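Local coordinates for protein unsaturated glucuronyl hydrolase (Streptococcus agalactiae, PDB 2ZZR) that hydrolyses unsaturated hyaluronate, chondroitin and heparin disaccharides, releasing the unsaturated uronic acid from glycosaminoglycan fragments, at residues M1-N13 with F202-S214. Numbering follows the deposited sequence.
Sequences MKIKPVKVESIEN and FYASANNVVRDDS. With SO4 (sulfate ion), chain B.
Asn-207 reads the backbone of the N-terminal arm with both ends of its amide. Asn-207 ND2 donates to Lys-2 O at 2.9 Å, and Asn-207 OD1 accepts from Lys-4 N at 2.8 Å. Both bonds are fairly straight, 162° at the hydrogen, and they fix the rotation of the amide. The Lys-4 side chain then runs back over the helix end. Its CG sits between the backbone N and carbonyl carbon (chi1 68°), and from there the extended chain carries NZ to the carbonyl oxygens of Asn-207 and Val-210. Lys-4 NZ reaches Val-210 O at 2.8 Å. Weak hydrogen bonds join Lys-4 NZ to Asn-207 O and to Asp-212 OD1, the second part of a salt bridge at 3.2 Å.

On the apolar side, Met-1 CB lies over the centre of the Tyr-203 ring, a CH-pi contact of 3.6 Å to the centroid. Ile-3 CG1 meets the edge of the same ring, and its CD1 reaches Ala-206 CB and the edge of Phe-202. The arm lies across the C-terminal end of helix 192-209, on the outside of the (alpha/alpha)6 barrel of this family 88 hydrolase. Further along, Lys-7 N donates to Asp-212 O, and Ser-214 OG donates to Lys-7 O at 2.7 Å. These partners belong to the type I turn 211-214. A water links Glu-9 OE2 to Asp-213 O.

Outside this shell, Asp-264 hydrogen-bonds to Tyr-203 OH, and Arg-281 forms a salt bridge with Glu-9. A sulfate, probably from the crystallisation liquor, is bound by Asp-212 N and the Arg-211 guanidinium. The Arg-211 side chain lies about 4 Å from that of Thr-234, a probable substrate-binding residue.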
loop_
_atom_site.group_PDB
_atom_site.type_symbol
_atom_site.label_atom_id
_atom_site.label_comp_id
_atom_site.label_asym_id
_atom_site.label_seq_id
_atom_site.Cartn_x
_atom_site.Cartn_y
_atom_site.Cartn_z
ATOM N N MET A 1 9.688 22.311 5.726
ATOM C CA MET A 1 9.053 22.578 4.405
ATOM C C MET A 1 7.540 22.744 4.534
ATOM O O MET A 1 6.865 21.915 5.142
ATOM C CB MET A 1 9.390 21.445 3.428
ATOM C CG MET A 1 8.804 21.595 2.031
ATOM S SD MET A 1 9.417 23.028 1.125
ATOM C CE MET A 1 11.191 22.756 1.176
ATOM N N LYS A 2 7.013 23.819 3.954
ATOM C CA LYS A 2 5.581 24.078 3.970
ATOM C C LYS A 2 4.832 23.166 3.001
ATOM O O LYS A 2 5.309 22.890 1.900
ATOM C CB LYS A 2 5.293 25.537 3.617
ATOM C CG LYS A 2 5.680 26.536 4.698
ATOM C CD LYS A 2 5.797 27.934 4.107
ATOM C CE LYS A 2 6.072 28.978 5.170
ATOM N NZ LYS A 2 6.295 30.311 4.536
ATOM N N ILE A 3 3.671 22.691 3.437
ATOM C CA ILE A 3 2.729 22.003 2.566
ATOM C C ILE A 3 1.583 22.962 2.255
ATOM O O ILE A 3 1.027 23.599 3.159
ATOM C CB ILE A 3 2.204 20.681 3.191
ATOM C CG1 ILE A 3 3.367 19.699 3.416
ATOM C CG2 ILE A 3 1.129 20.047 2.303
ATOM C CD1 ILE A 3 2.974 18.425 4.166
ATOM N N LYS A 4 1.251 23.074 0.970
ATOM C CA LYS A 4 0.173 23.948 0.515
ATOM C C LYS A 4 -1.146 23.587 1.195
ATOM O O LYS A 4 -1.368 22.424 1.540
ATOM C CB LYS A 4 0.006 23.823 -1.002
ATOM C CG LYS A 4 -0.531 22.451 -1.405
ATOM C CD LYS A 4 -0.648 22.285 -2.890
ATOM C CE LYS A 4 -1.138 20.884 -3.194
ATOM N NZ LYS A 4 -1.283 20.694 -4.656
ATOM N N PRO A 5 -2.031 24.580 1.393
ATOM C CA PRO A 5 -3.352 24.269 1.928
ATOM C C PRO A 5 -4.128 23.286 1.044
ATOM O O PRO A 5 -4.027 23.341 -0.189
ATOM C CB PRO A 5 -4.054 25.634 1.948
ATOM C CG PRO A 5 -2.944 26.632 1.988
ATOM C CD PRO A 5 -1.844 26.028 1.179
ATOM N N VAL A 6 -4.869 22.387 1.685
ATOM C CA VAL A 6 -5.807 21.498 0.998
ATOM C C VAL A 6 -7.177 21.632 1.647
ATOM O O VAL A 6 -7.280 21.920 2.844
ATOM C CB VAL A 6 -5.355 19.997 1.004
ATOM C CG1 VAL A 6 -4.030 19.829 0.289
ATOM C CG2 VAL A 6 -5.297 19.429 2.434
ATOM N N LYS A 7 -8.232 21.433 0.862
ATOM C CA LYS A 7 -9.572 21.463 1.411
ATOM C C LYS A 7 -9.772 20.226 2.267
ATOM O O LYS A 7 -9.523 19.101 1.824
ATOM C CB LYS A 7 -10.640 21.543 0.315
ATOM C CG LYS A 7 -12.078 21.552 0.854
ATOM C CD LYS A 7 -13.098 22.031 -0.184
ATOM C CE LYS A 7 -13.044 21.181 -1.447
ATOM N NZ LYS A 7 -13.943 21.690 -2.514
ATOM N N VAL A 8 -10.190 20.450 3.506
ATOM C CA VAL A 8 -10.536 19.357 4.399
ATOM C C VAL A 8 -12.054 19.280 4.488
ATOM O O VAL A 8 -12.692 20.067 5.195
ATOM C CB VAL A 8 -9.888 19.532 5.799
ATOM C CG1 VAL A 8 -10.240 18.363 6.715
ATOM C CG2 VAL A 8 -8.377 19.660 5.672
ATOM N N GLU A 9 -12.629 18.338 3.744
ATOM C CA GLU A 9 -14.063 18.078 3.792
ATOM C C GLU A 9 -14.444 17.553 5.163
ATOM O O GLU A 9 -13.720 16.747 5.743
ATOM C CB GLU A 9 -14.461 17.039 2.737
ATOM C CG GLU A 9 -14.187 17.477 1.301
ATOM C CD GLU A 9 -14.580 16.445 0.247
ATOM O OE1 GLU A 9 -14.979 15.312 0.596
ATOM O OE2 GLU A 9 -14.494 16.792 -0.954
ATOM N N SER A 10 -15.580 17.993 5.691
ATOM C CA SER A 10 -16.101 17.335 6.883
ATOM C C SER A 10 -16.527 15.914 6.492
ATOM O O SER A 10 -16.926 15.669 5.342
ATOM C CB SER A 10 -17.271 18.110 7.485
ATOM O OG SER A 10 -18.384 18.069 6.620
ATOM N N ILE A 11 -16.405 14.976 7.426
ATOM C CA ILE A 11 -16.921 13.630 7.196
ATOM C C ILE A 11 -18.440 13.717 7.189
ATOM O O ILE A 11 -19.085 13.882 8.230
ATOM C CB ILE A 11 -16.426 12.609 8.228
ATOM C CG1 ILE A 11 -14.894 12.550 8.204
ATOM C CG2 ILE A 11 -17.054 11.237 7.948
ATOM C CD1 ILE A 11 -14.272 11.792 9.386
ATOM N N GLU A 12 -18.989 13.633 5.984
ATOM C CA GLU A 12 -20.404 13.880 5.766
ATOM C C GLU A 12 -21.218 12.725 6.343
ATOM O O GLU A 12 -20.837 11.561 6.211
ATOM C CB GLU A 12 -20.664 14.152 4.268
ATOM C CG GLU A 12 -19.958 15.451 3.768
ATOM C CD GLU A 12 -19.945 15.641 2.240
ATOM O OE1 GLU A 12 -19.437 16.702 1.785
ATOM O OE2 GLU A 12 -20.426 14.745 1.500
ATOM N N ASN A 13 -22.299 13.057 7.047
ATOM C CA ASN A 13 -23.167 12.059 7.678
ATOM C C ASN A 13 -22.390 10.991 8.490
ATOM O O ASN A 13 -22.483 9.803 8.194
ATOM C CB ASN A 13 -24.065 11.422 6.596
ATOM C CG ASN A 13 -25.063 10.421 7.152
ATOM O OD1 ASN A 13 -25.542 10.543 8.284
ATOM N ND2 ASN A 13 -25.387 9.417 6.345
ATOM N N PHE A 202 8.951 12.989 -0.069
ATOM C CA PHE A 202 7.667 13.174 0.567
ATOM C C PHE A 202 7.064 14.546 0.246
ATOM O O PHE A 202 5.918 14.636 -0.178
ATOM C CB PHE A 202 7.685 12.971 2.094
ATOM C CG PHE A 202 6.332 13.190 2.693
ATOM C CD1 PHE A 202 5.394 12.159 2.709
ATOM C CD2 PHE A 202 5.944 14.462 3.114
ATOM C CE1 PHE A 202 4.104 12.375 3.194
ATOM C CE2 PHE A 202 4.667 14.690 3.597
ATOM C CZ PHE A 202 3.735 13.641 3.635
ATOM N N TYR A 203 7.839 15.609 0.450
ATOM C CA TYR A 203 7.317 16.960 0.224
ATOM C C TYR A 203 7.024 17.254 -1.240
ATOM O O TYR A 203 6.055 17.928 -1.542
ATOM C CB TYR A 203 8.226 18.026 0.842
ATOM C CG TYR A 203 8.138 18.055 2.352
ATOM C CD1 TYR A 203 9.237 17.722 3.140
ATOM C CD2 TYR A 203 6.940 18.390 2.993
ATOM C CE1 TYR A 203 9.156 17.743 4.531
ATOM C CE2 TYR A 203 6.846 18.411 4.388
ATOM C CZ TYR A 203 7.961 18.087 5.145
ATOM O OH TYR A 203 7.887 18.104 6.526
ATOM N N ALA A 204 7.853 16.729 -2.140
ATOM C CA ALA A 204 7.585 16.845 -3.579
ATOM C C ALA A 204 6.235 16.209 -3.915
ATOM O O ALA A 204 5.453 16.748 -4.712
ATOM C CB ALA A 204 8.708 16.208 -4.383
ATOM N N SER A 205 5.949 15.076 -3.279
ATOM C CA SER A 205 4.669 14.410 -3.458
ATOM C C SER A 205 3.530 15.232 -2.848
ATOM O O SER A 205 2.550 15.562 -3.530
ATOM C CB SER A 205 4.713 13.013 -2.841
ATOM O OG SER A 205 5.697 12.206 -3.466
ATOM N N ALA A 206 3.673 15.574 -1.566
ATOM C CA ALA A 206 2.626 16.267 -0.813
ATOM C C ALA A 206 2.188 17.565 -1.483
ATOM O O ALA A 206 1.004 17.901 -1.496
ATOM C CB ALA A 206 3.098 16.549 0.616
ATOM N N ASN A 207 3.152 18.295 -2.031
ATOM C CA ASN A 207 2.858 19.610 -2.579
ATOM C C ASN A 207 2.321 19.596 -4.002
ATOM O O ASN A 207 1.827 20.621 -4.494
ATOM C CB ASN A 207 4.078 20.518 -2.448
ATOM C CG ASN A 207 4.140 21.188 -1.091
ATOM O OD1 ASN A 207 3.132 21.704 -0.608
ATOM N ND2 ASN A 207 5.306 21.182 -0.473
ATOM N N ASN A 208 2.376 18.430 -4.643
ATOM C CA ASN A 208 2.095 18.342 -6.077
ATOM C C ASN A 208 1.160 17.202 -6.472
ATOM O O ASN A 208 0.136 17.434 -7.122
ATOM C CB ASN A 208 3.405 18.280 -6.866
ATOM C CG ASN A 208 4.287 19.497 -6.636
ATOM O OD1 ASN A 208 3.943 20.613 -7.036
ATOM N ND2 ASN A 208 5.424 19.291 -5.990
ATOM N N VAL A 209 1.495 15.973 -6.068
ATOM C CA VAL A 209 0.680 14.815 -6.453
ATOM C C VAL A 209 -0.633 14.759 -5.663
ATOM O O VAL A 209 -1.604 14.130 -6.097
ATOM C CB VAL A 209 1.495 13.487 -6.401
ATOM C CG1 VAL A 209 1.486 12.870 -4.998
ATOM C CG2 VAL A 209 0.974 12.489 -7.444
ATOM N N VAL A 210 -0.662 15.421 -4.504
ATOM C CA VAL A 210 -1.906 15.659 -3.789
ATOM C C VAL A 210 -2.449 17.005 -4.269
ATOM O O VAL A 210 -1.717 17.999 -4.301
ATOM C CB VAL A 210 -1.706 15.676 -2.252
ATOM C CG1 VAL A 210 -3.040 15.868 -1.528
ATOM C CG2 VAL A 210 -1.033 14.381 -1.792
ATOM N N ARG A 211 -3.721 17.018 -4.654
ATOM C CA ARG A 211 -4.359 18.214 -5.214
ATOM C C ARG A 211 -4.981 19.100 -4.131
ATOM O O ARG A 211 -5.209 18.651 -3.007
ATOM C CB ARG A 211 -5.427 17.812 -6.239
ATOM C CG ARG A 211 -4.909 16.907 -7.351
ATOM C CD ARG A 211 -5.924 16.773 -8.486
ATOM N NE ARG A 211 -6.006 17.997 -9.279
ATOM C CZ ARG A 211 -6.665 18.115 -10.431
ATOM N NH1 ARG A 211 -6.666 19.279 -11.074
ATOM N NH2 ARG A 211 -7.323 17.080 -10.941
ATOM N N ASP A 212 -5.277 20.352 -4.487
ATOM C CA ASP A 212 -5.856 21.319 -3.550
ATOM C C ASP A 212 -7.180 20.879 -2.926
ATOM O O ASP A 212 -7.528 21.337 -1.839
ATOM C CB ASP A 212 -6.030 22.693 -4.219
ATOM C CG ASP A 212 -4.710 23.394 -4.484
ATOM O OD1 ASP A 212 -3.629 22.799 -4.282
ATOM O OD2 ASP A 212 -4.749 24.567 -4.911
ATOM N N ASP A 213 -7.917 20.001 -3.612
ATOM C CA ASP A 213 -9.195 19.500 -3.109
ATOM C C ASP A 213 -9.042 18.205 -2.310
ATOM O O ASP A 213 -10.032 17.570 -1.957
ATOM C CB ASP A 213 -10.199 19.308 -4.258
ATOM C CG ASP A 213 -9.763 18.244 -5.268
ATOM O OD1 ASP A 213 -10.560 17.964 -6.191
ATOM O OD2 ASP A 213 -8.639 17.698 -5.167
ATOM N N SER A 214 -7.789 17.845 -2.030
ATOM C CA SER A 214 -7.418 16.616 -1.310
ATOM C C SER A 214 -7.505 15.329 -2.141
ATOM O O SER A 214 -7.219 14.244 -1.635
ATOM C CB SER A 214 -8.178 16.474 0.018
ATOM O OG SER A 214 -7.614 17.330 1.004
HETATM S S SO4 B . -4.375 21.310 -8.396
HETATM O O1 SO4 B . -3.651 22.542 -8.695
HETATM O O2 SO4 B . -4.879 21.370 -7.030
HETATM O O3 SO4 B . -5.489 21.148 -9.329
HETATM O O4 SO4 B . -3.465 20.175 -8.523
HETATM O O HOH W 1 -12.736 18.172 -2.377
#